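PDB 5NLA: putative transcriptional regulator TRANSCRIPTION REGULATOR protein from Rhizobium meliloti, which binds c-di-GMP by a PilZ-like mechanism and, as an AraC-like transcriptional activator, regulates extracellular polysaccharide production. Local coordinates for residues R133-A138 against R160-D165; V71-P76 against P105-E110. All coordinates share one frame; numbering follows the deposited sequence.

Contact 1: R133-A138 against R160-D165; sequences RSWTEA and RGRMTD
E137 and R160 meet twice. As an antiparallel hydrogen-bonded pair they exchange E137 N to R160 O (2.7 Å) and R160 N to E137 O (3.0 Å). On the face carrying W135 and R162 they also form a salt bridge, R160 NH2 to E137 OE2 at 3.0 Å. R160 NE adds a weak bond to that oxygen. The oxygen lies nearly in the guanidinium plane but is approached from above its own carboxylate, the two planes being 62° apart. A bend at chi2 turns the E137 carboxylate to R160, whose chain bends at chi2 and chi3 to meet it. With an alanine in place of E137, R160 NH2 would probably lose its salt-bridge mate, and the guanidinium, still near E110 through a long, weak ion pair, would be freer to turn. W135 and R162 form the other hydrogen-bonded pair, W135 N to R162 O being 2.8 Å. The strands belong to an antiparallel sheet consistent with the cupin-like β-sandwich of AraC-type regulators. W135, E137, R160 and R162 share its more exposed face, suited to charge and a broad indole whose edge meets R162 O and T164 N. Small S134 suits the opposite, more buried face, its CB resting on M163 CB (3.8 Å). There T136, paired with G161, has its OG1 partner in Y109. Farther out, R133 NH1 forms a salt bridge with E144 of strand 141-145.

Contact 2: V71-P76 against P105-E110; sequences VDVRLP and PAHSYE
V71 lies alongside Y109, both side chains pointing the same way, with V71 CG1 4.1 Å from Y109 CB; a branched aliphatic residue suits this buried position. D72 begins the strand and trades two backbone hydrogen bonds with E110, D72 N to E110 O at 2.7 Å and E110 N to D72 O at 2.8 Å. Both carboxylates rise from the same face, where the polar side chains can reach solvent, and their charged ends stay apart. V73 turns to the buried face and crosses H107 at a slant, CG1 lying 3.9 Å from H107 CD2. That ring is fixed by a nearly straight bond in its own plane, H107 ND1 to P105 O at 2.9 Å, which its chi1 of 63° makes possible. R74 pairs with S108: S108 N bonds R74 O at 2.9 Å, and S108 OG adds a weak bond to that oxygen. Small S108 suits a place beside the arginine, whose CB it touches while the guanidinium leads away. P76, lacking an N-H, follows the strand's end; its CD comes nearest, 3.3 Å from A106 O, with CG against A106 CB at 4.0 Å. Strand 72-74 forms an edge of the five-stranded antiparallel sheet within this chain, with F60 and R64 of helix 59-67 packing on V73, while strand 159-163 flanks 107-111 on the other side.

Both contacts are antiparallel strand pairs of one five-stranded sheet, and each is partly buried. Contact 1 joins two inner strands, whereas contact 2 ties an edge strand to its neighbour; strands 159-163 and 107-111 adjoin, so the two ladders run on into each other through the bond from G161 N to Y109 O (2.8 Å). The Y109 hydroxyl of contact 2 also hydrogen-bonds T136 OG1 of contact 1, a polar link on the buried face. The outer face differs: contact 1 has opposite charges paired across its strands, while contact 2 sets two acids side by side. The apolar contacts of contact 2 set V71 and V73 against Y109 and P76 against A106.

Contact 1: R133-A138 against R160-D165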
loop_
_atom_site.group_PDB
_atom_site.type_symbol
_atom_site.label_atom_id
_atom_site.label_comp_id
_atom_site.label_asym_id
_atom_site.label_seq_id
_atom_site.Cartn_x
_atom_site.Cartn_y
_atom_site.Cartn_z
ATOM N N ARG A 133 -16.173 -4.280 7.987
ATOM C CA ARG A 133 -16.223 -5.191 6.866
ATOM C C ARG A 133 -16.002 -4.330 5.650
ATOM O O ARG A 133 -16.554 -3.234 5.574
ATOM C CB ARG A 133 -17.580 -5.897 6.763
ATOM C CG ARG A 133 -17.781 -6.919 7.853
ATOM C CD ARG A 133 -18.970 -7.857 7.646
ATOM N NE ARG A 133 -18.832 -9.035 8.513
ATOM C CZ ARG A 133 -18.008 -10.065 8.284
ATOM N NH1 ARG A 133 -17.243 -10.113 7.190
ATOM N NH2 ARG A 133 -17.951 -11.075 9.145
ATOM N N SER A 134 -15.164 -4.794 4.724
ATOM C CA SER A 134 -15.057 -4.148 3.433
ATOM C C SER A 134 -15.483 -5.137 2.370
ATOM O O SER A 134 -15.550 -6.318 2.620
ATOM C CB SER A 134 -13.655 -3.621 3.198
ATOM O OG SER A 134 -12.744 -4.680 2.984
ATOM N N TRP A 135 -15.838 -4.619 1.208
ATOM C CA TRP A 135 -16.141 -5.418 0.041
ATOM C C TRP A 135 -15.393 -4.752 -1.079
ATOM O O TRP A 135 -15.577 -3.551 -1.302
ATOM C CB TRP A 135 -17.632 -5.394 -0.249
ATOM C CG TRP A 135 -18.464 -6.113 0.783
ATOM C CD1 TRP A 135 -18.899 -7.398 0.719
ATOM C CD2 TRP A 135 -18.955 -5.581 2.024
ATOM N NE1 TRP A 135 -19.638 -7.707 1.833
ATOM C CE2 TRP A 135 -19.689 -6.613 2.656
ATOM C CE3 TRP A 135 -18.848 -4.338 2.663
ATOM C CZ2 TRP A 135 -20.324 -6.438 3.900
ATOM C CZ3 TRP A 135 -19.472 -4.166 3.900
ATOM C CH2 TRP A 135 -20.204 -5.215 4.503
ATOM N N THR A 136 -14.517 -5.497 -1.753
ATOM C CA THR A 136 -13.637 -4.891 -2.754
ATOM C C THR A 136 -13.610 -5.621 -4.093
ATOM O O THR A 136 -13.257 -6.803 -4.179
ATOM C CB THR A 136 -12.204 -4.731 -2.231
ATOM O OG1 THR A 136 -12.238 -4.368 -0.844
ATOM C CG2 THR A 136 -11.467 -3.642 -3.029
ATOM N N GLU A 137 -13.973 -4.872 -5.131
ATOM C CA GLU A 137 -13.920 -5.334 -6.498
ATOM C C GLU A 137 -12.554 -5.024 -7.111
ATOM O O GLU A 137 -12.001 -3.932 -6.929
ATOM C CB GLU A 137 -14.996 -4.639 -7.315
ATOM C CG GLU A 137 -15.299 -5.345 -8.613
ATOM C CD GLU A 137 -15.407 -4.382 -9.765
ATOM O OE1 GLU A 137 -16.409 -3.633 -9.808
ATOM O OE2 GLU A 137 -14.469 -4.361 -10.609
ATOM N N ALA A 138 -12.020 -5.997 -7.840
ATOM C CA ALA A 138 -10.808 -5.815 -8.635
ATOM C C ALA A 138 -10.761 -6.934 -9.634
ATOM O O ALA A 138 -10.905 -8.102 -9.256
ATOM C CB ALA A 138 -9.573 -5.858 -7.761
ATOM N N ARG A 160 -12.153 -0.971 -6.722
ATOM C CA ARG A 160 -13.357 -0.264 -6.261
ATOM C C ARG A 160 -13.827 -1.004 -5.013
ATOM O O ARG A 160 -13.755 -2.234 -4.950
ATOM C CB ARG A 160 -14.491 -0.351 -7.314
ATOM C CG ARG A 160 -14.458 0.698 -8.407
ATOM C CD ARG A 160 -14.855 0.186 -9.799
ATOM N NE ARG A 160 -14.117 -1.021 -10.229
ATOM C CZ ARG A 160 -12.804 -1.103 -10.525
ATOM N NH1 ARG A 160 -11.985 -0.042 -10.464
ATOM N NH2 ARG A 160 -12.300 -2.287 -10.889
ATOM N N GLY A 161 -14.342 -0.280 -4.034
ATOM C CA GLY A 161 -15.071 -0.943 -2.963
ATOM C C GLY A 161 -15.825 -0.057 -2.006
ATOM O O GLY A 161 -15.940 1.150 -2.195
ATOM N N ARG A 162 -16.349 -0.701 -0.979
ATOM C CA ARG A 162 -17.059 -0.035 0.100
ATOM C C ARG A 162 -16.622 -0.660 1.408
ATOM O O ARG A 162 -16.364 -1.873 1.470
ATOM C CB ARG A 162 -18.567 -0.233 -0.031
ATOM C CG ARG A 162 -19.185 0.142 -1.371
ATOM C CD ARG A 162 -20.711 0.018 -1.407
ATOM N NE ARG A 162 -21.235 -0.926 -0.417
ATOM C CZ ARG A 162 -21.569 -0.629 0.852
ATOM N NH1 ARG A 162 -21.455 0.610 1.359
ATOM N NH2 ARG A 162 -22.017 -1.596 1.648
ATOM N N MET A 163 -16.527 0.156 2.450
ATOM C CA MET A 163 -16.482 -0.402 3.787
ATOM C C MET A 163 -17.538 0.210 4.687
ATOM O O MET A 163 -17.980 1.346 4.538
ATOM C CB MET A 163 -15.085 -0.327 4.431
ATOM C CG MET A 163 -14.490 1.055 4.590
ATOM S SD MET A 163 -12.866 0.979 5.364
ATOM C CE MET A 163 -11.979 0.669 3.863
ATOM N N THR A 164 -17.937 -0.606 5.630
ATOM C CA THR A 164 -18.759 -0.204 6.727
ATOM C C THR A 164 -17.825 0.689 7.594
ATOM O O THR A 164 -16.651 0.922 7.203
ATOM C CB THR A 164 -19.301 -1.500 7.398
ATOM O OG1 THR A 164 -20.630 -1.283 7.852
ATOM C CG2 THR A 164 -18.451 -1.975 8.526
ATOM N N ASP A 165 -18.314 1.214 8.719
ATOM C CA ASP A 165 -17.429 1.859 9.680
ATOM C C ASP A 165 -16.457 0.803 10.190
ATOM O O ASP A 165 -16.816 -0.354 10.319
ATOM C CB ASP A 165 -18.192 2.531 10.816
ATOM C CG ASP A 165 -18.815 1.542 11.812
ATOM O OD1 ASP A 165 -19.182 0.400 11.460
ATOM O OD2 ASP A 165 -18.976 1.936 12.974
#

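Contact 2: V71-P76 against P105-E110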
loop_
_atom_site.group_PDB
_atom_site.type_symbol
_atom_site.label_atom_id
_atom_site.label_comp_id
_atom_site.label_asym_id
_atom_site.label_seq_id
_atom_site.Cartn_x
_atom_site.Cartn_y
_atom_site.Cartn_z
ATOM N N VAL A 71 -6.802 6.872 -2.733
ATOM C CA VAL A 71 -8.157 6.487 -3.096
ATOM C C VAL A 71 -9.000 7.724 -3.219
ATOM O O VAL A 71 -8.830 8.660 -2.463
ATOM C CB VAL A 71 -8.805 5.556 -2.034
ATOM C CG1 VAL A 71 -8.398 4.098 -2.262
ATOM C CG2 VAL A 71 -8.462 6.000 -0.622
ATOM N N ASP A 72 -9.889 7.724 -4.201
ATOM C CA ASP A 72 -10.989 8.665 -4.233
ATOM C C ASP A 72 -12.104 8.086 -3.373
ATOM O O ASP A 72 -12.484 6.930 -3.566
ATOM C CB ASP A 72 -11.489 8.856 -5.651
ATOM C CG ASP A 72 -12.432 10.023 -5.782
ATOM O OD1 ASP A 72 -12.634 10.773 -4.795
ATOM O OD2 ASP A 72 -12.960 10.203 -6.899
ATOM N N VAL A 73 -12.615 8.893 -2.440
ATOM C CA VAL A 73 -13.648 8.461 -1.502
ATOM C C VAL A 73 -14.957 9.226 -1.672
ATOM O O VAL A 73 -14.962 10.375 -2.118
ATOM C CB VAL A 73 -13.184 8.560 -0.031
ATOM C CG1 VAL A 73 -11.997 7.633 0.211
ATOM C CG2 VAL A 73 -12.836 9.990 0.362
ATOM N N ARG A 74 -16.059 8.560 -1.324
ATOM C CA ARG A 74 -17.413 9.115 -1.423
ATOM C C ARG A 74 -18.230 8.602 -0.262
ATOM O O ARG A 74 -17.995 7.499 0.225
ATOM C CB ARG A 74 -18.068 8.732 -2.753
ATOM C CG ARG A 74 -17.306 9.262 -3.961
ATOM C CD ARG A 74 -18.069 9.177 -5.274
ATOM N NE ARG A 74 -19.167 10.150 -5.310
ATOM C CZ ARG A 74 -20.465 9.890 -5.096
ATOM N NH1 ARG A 74 -20.910 8.654 -4.831
ATOM N NH2 ARG A 74 -21.341 10.895 -5.158
ATOM N N LEU A 75 -19.188 9.400 0.197
ATOM C CA LEU A 75 -20.078 8.973 1.265
ATOM C C LEU A 75 -21.058 7.915 0.761
ATOM O O LEU A 75 -21.219 7.767 -0.457
ATOM C CB LEU A 75 -20.866 10.145 1.814
ATOM C CG LEU A 75 -20.057 11.232 2.500
ATOM C CD1 LEU A 75 -20.992 12.402 2.748
ATOM C CD2 LEU A 75 -19.413 10.743 3.793
ATOM N N PRO A 76 -21.703 7.161 1.693
ATOM C CA PRO A 76 -22.752 6.239 1.254
ATOM C C PRO A 76 -23.931 7.025 0.783
ATOM O O PRO A 76 -24.105 8.162 1.201
ATOM C CB PRO A 76 -23.090 5.426 2.507
ATOM C CG PRO A 76 -21.923 5.601 3.411
ATOM C CD PRO A 76 -21.400 6.981 3.123
ATOM N N PRO A 105 -15.520 6.116 9.293
ATOM C CA PRO A 105 -16.938 5.758 9.095
ATOM C C PRO A 105 -17.183 5.052 7.754
ATOM O O PRO A 105 -16.263 4.923 6.955
ATOM C CB PRO A 105 -17.665 7.114 9.124
ATOM C CG PRO A 105 -16.696 8.077 9.705
ATOM C CD PRO A 105 -15.344 7.575 9.304
ATOM N N ALA A 106 -18.416 4.596 7.519
ATOM C CA ALA A 106 -18.744 3.907 6.270
ATOM C C ALA A 106 -18.543 4.845 5.107
ATOM O O ALA A 106 -19.027 5.965 5.130
ATOM C CB ALA A 106 -20.168 3.390 6.269
ATOM N N HIS A 107 -17.792 4.394 4.110
ATOM C CA HIS A 107 -17.610 5.154 2.872
ATOM C C HIS A 107 -17.313 4.171 1.752
ATOM O O HIS A 107 -17.181 2.962 1.987
ATOM C CB HIS A 107 -16.459 6.159 3.018
ATOM C CG HIS A 107 -15.138 5.508 3.267
ATOM N ND1 HIS A 107 -14.808 4.934 4.476
ATOM C CD2 HIS A 107 -14.090 5.276 2.443
ATOM C CE1 HIS A 107 -13.605 4.398 4.396
ATOM N NE2 HIS A 107 -13.149 4.588 3.171
ATOM N N SER A 108 -17.246 4.688 0.538
ATOM C CA SER A 108 -16.802 3.915 -0.594
ATOM C C SER A 108 -15.478 4.506 -1.112
ATOM O O SER A 108 -15.138 5.682 -0.851
ATOM C CB SER A 108 -17.886 3.870 -1.655
ATOM O OG SER A 108 -18.052 5.149 -2.232
ATOM N N TYR A 109 -14.729 3.665 -1.822
ATOM C CA TYR A 109 -13.374 4.003 -2.266
ATOM C C TYR A 109 -13.083 3.485 -3.678
ATOM O O TYR A 109 -13.562 2.425 -4.091
ATOM C CB TYR A 109 -12.328 3.469 -1.264
ATOM C CG TYR A 109 -12.496 2.006 -0.886
ATOM C CD1 TYR A 109 -11.940 0.999 -1.661
ATOM C CD2 TYR A 109 -13.234 1.638 0.237
ATOM C CE1 TYR A 109 -12.088 -0.333 -1.315
ATOM C CE2 TYR A 109 -13.390 0.302 0.598
ATOM C CZ TYR A 109 -12.814 -0.689 -0.182
ATOM O OH TYR A 109 -12.979 -2.025 0.149
ATOM N N GLU A 110 -12.296 4.256 -4.415
ATOM C CA GLU A 110 -11.803 3.833 -5.727
ATOM C C GLU A 110 -10.352 4.250 -5.896
ATOM O O GLU A 110 -9.996 5.395 -5.613
ATOM C CB GLU A 110 -12.648 4.438 -6.847
ATOM C CG GLU A 110 -12.273 3.932 -8.232
ATOM C CD GLU A 110 -13.300 4.264 -9.302
ATOM O OE1 GLU A 110 -14.179 5.127 -9.059
ATOM O OE2 GLU A 110 -13.224 3.659 -10.396
#